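Local coordinates for BAT-2 beta-lactamase (Bacillus atrophaeus, PDB 6W5G), which probably hydrolyses the beta-lactam ring of penicillin-type antibiotics, as a class D serine beta-lactamase of a Gram-positive bacterium, at residues 65-68 with 69-72; 188-191 with 192-195. All blocks are in the same frame, centred on the assembly; numbering follows the deposited sequence.

Overall arrangement
From the N terminus the chain first makes the hairpin of strands 48-54 and 59-63 on one side of the six-stranded antiparallel sheet. Interaction 1 follows at once: helix 65-68 gives way to residues 69-72, which lead toward helix 81-88, with side chains reaching strand 48-54 and helix 172-184. Interaction 2 comes much later, where the loop after helix 172-184 turns into helix 191-200 and packs on helices 81-88 and 138-147. Each contact is a local turn within continuous chain, and the two lie in series without nesting or crossing. The centres of interactions 1 and 2 are about 29 Å apart, their nearest atoms about 16 Å.

Interaction 1. Residues 65-68 with 69-72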
loop_
_atom_site.group_PDB
_atom_site.type_symbol
_atom_site.label_atom_id
_atom_site.label_comp_id
_atom_site.label_asym_id
_atom_site.label_seq_id
_atom_site.Cartn_x
_atom_site.Cartn_y
_atom_site.Cartn_z
ATOM N N GLU A 65 14.454 -5.944 11.896
ATOM C CA GLU A 65 13.274 -6.672 12.349
ATOM C C GLU A 65 12.532 -5.931 13.456
ATOM O O GLU A 65 11.305 -6.054 13.563
ATOM C CB GLU A 65 13.642 -8.085 12.790
ATOM C CG GLU A 65 12.405 -8.932 13.013
ATOM C CD GLU A 65 12.704 -10.395 13.248
ATOM O OE1 GLU A 65 13.889 -10.778 13.340
ATOM O OE2 GLU A 65 11.738 -11.168 13.354
ATOM N N SER A 66 13.245 -5.164 14.286
ATOM C CA SER A 66 12.583 -4.425 15.356
ATOM C C SER A 66 11.572 -3.434 14.795
ATOM O O SER A 66 10.434 -3.350 15.272
ATOM C CB SER A 66 13.620 -3.707 16.215
ATOM O OG SER A 66 14.441 -4.640 16.892
ATOM N N ARG A 67 11.972 -2.671 13.776
ATOM C CA ARG A 67 11.027 -1.747 13.165
ATOM C C ARG A 67 9.960 -2.486 12.365
ATOM O O ARG A 67 8.812 -2.025 12.288
ATOM C CB ARG A 67 11.770 -0.737 12.288
ATOM C CG ARG A 67 10.904 0.431 11.864
ATOM C CD ARG A 67 11.660 1.495 11.083
ATOM N NE ARG A 67 10.685 2.441 10.556
ATOM C CZ ARG A 67 10.568 3.717 10.911
ATOM N NH1 ARG A 67 9.591 4.438 10.390
ATOM N NH2 ARG A 67 11.416 4.281 11.768
ATOM N N ALA A 68 10.311 -3.638 11.781
ATOM C CA ALA A 68 9.337 -4.393 10.998
ATOM C C ALA A 68 8.155 -4.833 11.852
ATOM O O ALA A 68 7.049 -5.023 11.332
ATOM C CB ALA A 68 10.007 -5.612 10.361
ATOM N N LYS A 69 8.373 -5.006 13.161
ATOM C CA LYS A 69 7.333 -5.441 14.087
ATOM C C LYS A 69 6.551 -4.291 14.715
ATOM O O LYS A 69 5.565 -4.547 15.414
ATOM C CB LYS A 69 7.946 -6.300 15.206
ATOM C CG LYS A 69 8.470 -7.647 14.733
ATOM C CD LYS A 69 9.238 -8.355 15.836
ATOM C CE LYS A 69 9.626 -9.771 15.427
ATOM N NZ LYS A 69 10.250 -10.523 16.557
ATOM N N GLU A 70 6.957 -3.045 14.486
ATOM C CA GLU A 70 6.377 -1.886 15.158
ATOM C C GLU A 70 5.122 -1.429 14.421
ATOM O O GLU A 70 5.191 -1.033 13.251
ATOM C CB GLU A 70 7.401 -0.758 15.157
ATOM C CG GLU A 70 7.059 0.450 15.988
ATOM C CD GLU A 70 8.268 1.366 16.154
ATOM O OE1 GLU A 70 9.343 1.026 15.602
ATOM O OE2 GLU A 70 8.144 2.414 16.825
ATOM N N ARG A 71 3.981 -1.446 15.108
ATOM C CA ARG A 71 2.749 -0.954 14.495
ATOM C C ARG A 71 2.804 0.560 14.297
ATOM O O ARG A 71 3.167 1.309 15.212
ATOM C CB ARG A 71 1.537 -1.328 15.340
ATOM C CG ARG A 71 1.127 -2.763 15.140
ATOM C CD ARG A 71 -0.223 -3.042 15.755
ATOM N NE ARG A 71 -0.734 -4.340 15.342
ATOM C CZ ARG A 71 -1.693 -5.007 15.973
ATOM N NH1 ARG A 71 -2.255 -4.508 17.075
ATOM N NH2 ARG A 71 -2.082 -6.180 15.500
ATOM N N GLN A 72 2.447 1.008 13.092
ATOM C CA GLN A 72 2.522 2.415 12.720
ATOM C C GLN A 72 1.286 2.785 11.915
ATOM O O GLN A 72 0.575 1.918 11.402
ATOM C CB GLN A 72 3.792 2.703 11.914
ATOM C CG GLN A 72 5.074 2.312 12.660
ATOM C CD GLN A 72 6.275 2.281 11.756
ATOM O OE1 GLN A 72 6.632 3.297 11.146
ATOM N NE2 GLN A 72 6.902 1.112 11.643
#
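E65 and K69, one helical turn apart, form the charged pair of this turn. OE2 of E65 lies 3.6 Å from NZ of K69 in a salt bridge on the protein surface, and it also touches CE of K69 at 3.3 Å. The two chains are extended beyond CG and meet obliquely at their ends; the lysine CG, anti to its carbonyl carbon (chi1 -68°), runs past the carbonyl oxygen of E65.

The backbone bonds of the turn are uneven. K69 N makes two weak ones, to E65 O at 3.1 Å and to S66 O at 3.4 Å. E70 N reaches R67 O at 3.1 Å in a straighter bond (160°). The short helix, following strand 59-63 in the penicillin-binding transpeptidase fold, thus runs out into an extended chain. A68 packs its CB on T49 and I51 of strand 48-54 and on L173 of helix 172-184.

The polar side chains of R67 and Q72 meet beside the turn. NE2 of Q72 folds back to E70 O, 3.2 Å away and close to the amide plane, and it also donates to OD1 of N243. The R67 guanidinium stands almost perpendicular to that amide (80°), with NH1 3.3 Å from OE1 of Q72. R67 NE shares the N243 OD1 acceptor, and R67 NH2 forms a salt bridge with D47.

Interaction 2. Residues 188-191 with 192-195; sequences PFDK and PIMK
M194 folds back over the turn that starts helix 191-200, and this is the closely packed part of the contact. Its CG lies 3.9 Å from CB of F189, and its CE comes within 3.2 Å of F189 O and also touches K191 CA. A bend at the last torsion (chi3 -73°) carries the methyl back toward the incoming loop. The F189 ring leads away from the methionine to helix 81-88, where it packs on L84 and Q88, and it stacks with W144.

D190 occupies the N-cap position, but its side chain makes no capping bond. Its carbonyl oxygen instead receives M194 N at 3.2 Å, in the carbonyl plane, and more weakly I193 N at 3.1 Å (122°). K195 N then donates to K191 O at 2.9 Å, almost straight, and the helix is under way. P192, in the first turn, has no N-H to give; its CD is 3.5 Å from K191 CB, a closeness largely set by the peptide link. The I193 and D190 side chains cross obliquely, CD1 of I193 being 3.9 Å from OD2 of D190. Helix 81-88 flanks this pair: I193 packs on L87 and Q88, and D190 N is bonded to OE1 of Q88.

The solvent side belongs to K191 and K195, whose bent chains bring their NZ atoms to 4.3 Å. Each ammonium forms a salt bridge with a different oxygen of E185, so one carboxylate probably offsets the repulsion between two lysines and ties K191 and K195, one turn apart, to the loop before the helix.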
loop_
_atom_site.group_PDB
_atom_site.type_symbol
_atom_site.label_atom_id
_atom_site.label_comp_id
_atom_site.label_asym_id
_atom_site.label_seq_id
_atom_site.Cartn_x
_atom_site.Cartn_y
_atom_site.Cartn_z
ATOM N N PRO A 188 -11.377 -12.522 1.907
ATOM C CA PRO A 188 -12.804 -12.774 1.651
ATOM C C PRO A 188 -13.474 -11.751 0.744
ATOM O O PRO A 188 -14.584 -11.295 1.033
ATOM C CB PRO A 188 -13.418 -12.756 3.056
ATOM C CG PRO A 188 -12.530 -11.868 3.843
ATOM C CD PRO A 188 -11.140 -11.935 3.237
ATOM N N PHE A 189 -12.826 -11.385 -0.354
ATOM C CA PHE A 189 -13.418 -10.518 -1.364
ATOM C C PHE A 189 -13.659 -11.319 -2.637
ATOM O O PHE A 189 -13.023 -12.350 -2.871
ATOM C CB PHE A 189 -12.487 -9.337 -1.687
ATOM C CG PHE A 189 -12.239 -8.428 -0.516
ATOM C CD1 PHE A 189 -13.226 -7.560 -0.073
ATOM C CD2 PHE A 189 -11.012 -8.437 0.140
ATOM C CE1 PHE A 189 -13.001 -6.716 1.005
ATOM C CE2 PHE A 189 -10.780 -7.606 1.220
ATOM C CZ PHE A 189 -11.784 -6.746 1.662
ATOM N N ASP A 190 -14.585 -10.828 -3.465
ATOM C CA ASP A 190 -14.762 -11.396 -4.796
ATOM C C ASP A 190 -13.440 -11.320 -5.553
ATOM O O ASP A 190 -12.728 -10.313 -5.491
ATOM C CB ASP A 190 -15.816 -10.610 -5.587
ATOM C CG ASP A 190 -17.211 -10.689 -4.986
ATOM O OD1 ASP A 190 -17.491 -11.616 -4.208
ATOM O OD2 ASP A 190 -18.050 -9.819 -5.336
ATOM N N LYS A 191 -13.108 -12.396 -6.264
ATOM C CA LYS A 191 -11.859 -12.404 -7.022
ATOM C C LYS A 191 -11.751 -11.267 -8.032
ATOM O O LYS A 191 -10.671 -10.651 -8.109
ATOM C CB LYS A 191 -11.622 -13.775 -7.672
ATOM C CG LYS A 191 -11.294 -14.880 -6.664
ATOM C CD LYS A 191 -11.238 -16.262 -7.322
ATOM C CE LYS A 191 -9.967 -16.448 -8.149
ATOM N NZ LYS A 191 -8.705 -16.389 -7.336
ATOM N N PRO A 192 -12.782 -10.937 -8.822
ATOM C CA PRO A 192 -12.634 -9.794 -9.739
ATOM C C PRO A 192 -12.352 -8.483 -9.033
ATOM O O PRO A 192 -11.657 -7.628 -9.595
ATOM C CB PRO A 192 -13.954 -9.775 -10.529
ATOM C CG PRO A 192 -14.870 -10.707 -9.801
ATOM C CD PRO A 192 -14.024 -11.693 -9.083
ATOM N N ILE A 193 -12.847 -8.304 -7.807
ATOM C CA ILE A 193 -12.535 -7.090 -7.059
ATOM C C ILE A 193 -11.053 -7.044 -6.706
ATOM O O ILE A 193 -10.399 -5.997 -6.819
ATOM C CB ILE A 193 -13.439 -6.982 -5.821
ATOM C CG1 ILE A 193 -14.863 -6.632 -6.252
ATOM C CG2 ILE A 193 -12.897 -5.943 -4.840
ATOM C CD1 ILE A 193 -15.857 -6.626 -5.118
ATOM N N MET A 194 -10.493 -8.177 -6.289
ATOM C CA MET A 194 -9.065 -8.217 -5.999
ATOM C C MET A 194 -8.233 -7.994 -7.256
ATOM O O MET A 194 -7.217 -7.295 -7.210
ATOM C CB MET A 194 -8.706 -9.530 -5.311
ATOM C CG MET A 194 -9.244 -9.569 -3.892
ATOM S SD MET A 194 -8.832 -11.041 -2.938
ATOM C CE MET A 194 -9.885 -12.284 -3.689
ATOM N N LYS A 195 -8.655 -8.563 -8.394
ATOM C CA LYS A 195 -7.956 -8.288 -9.645
ATOM C C LYS A 195 -7.989 -6.797 -9.977
ATOM O O LYS A 195 -6.973 -6.226 -10.391
ATOM C CB LYS A 195 -8.554 -9.106 -10.792
ATOM C CG LYS A 195 -8.358 -10.621 -10.684
ATOM C CD LYS A 195 -6.884 -11.028 -10.754
ATOM C CE LYS A 195 -6.702 -12.509 -11.119
ATOM N NZ LYS A 195 -7.303 -13.450 -10.117
#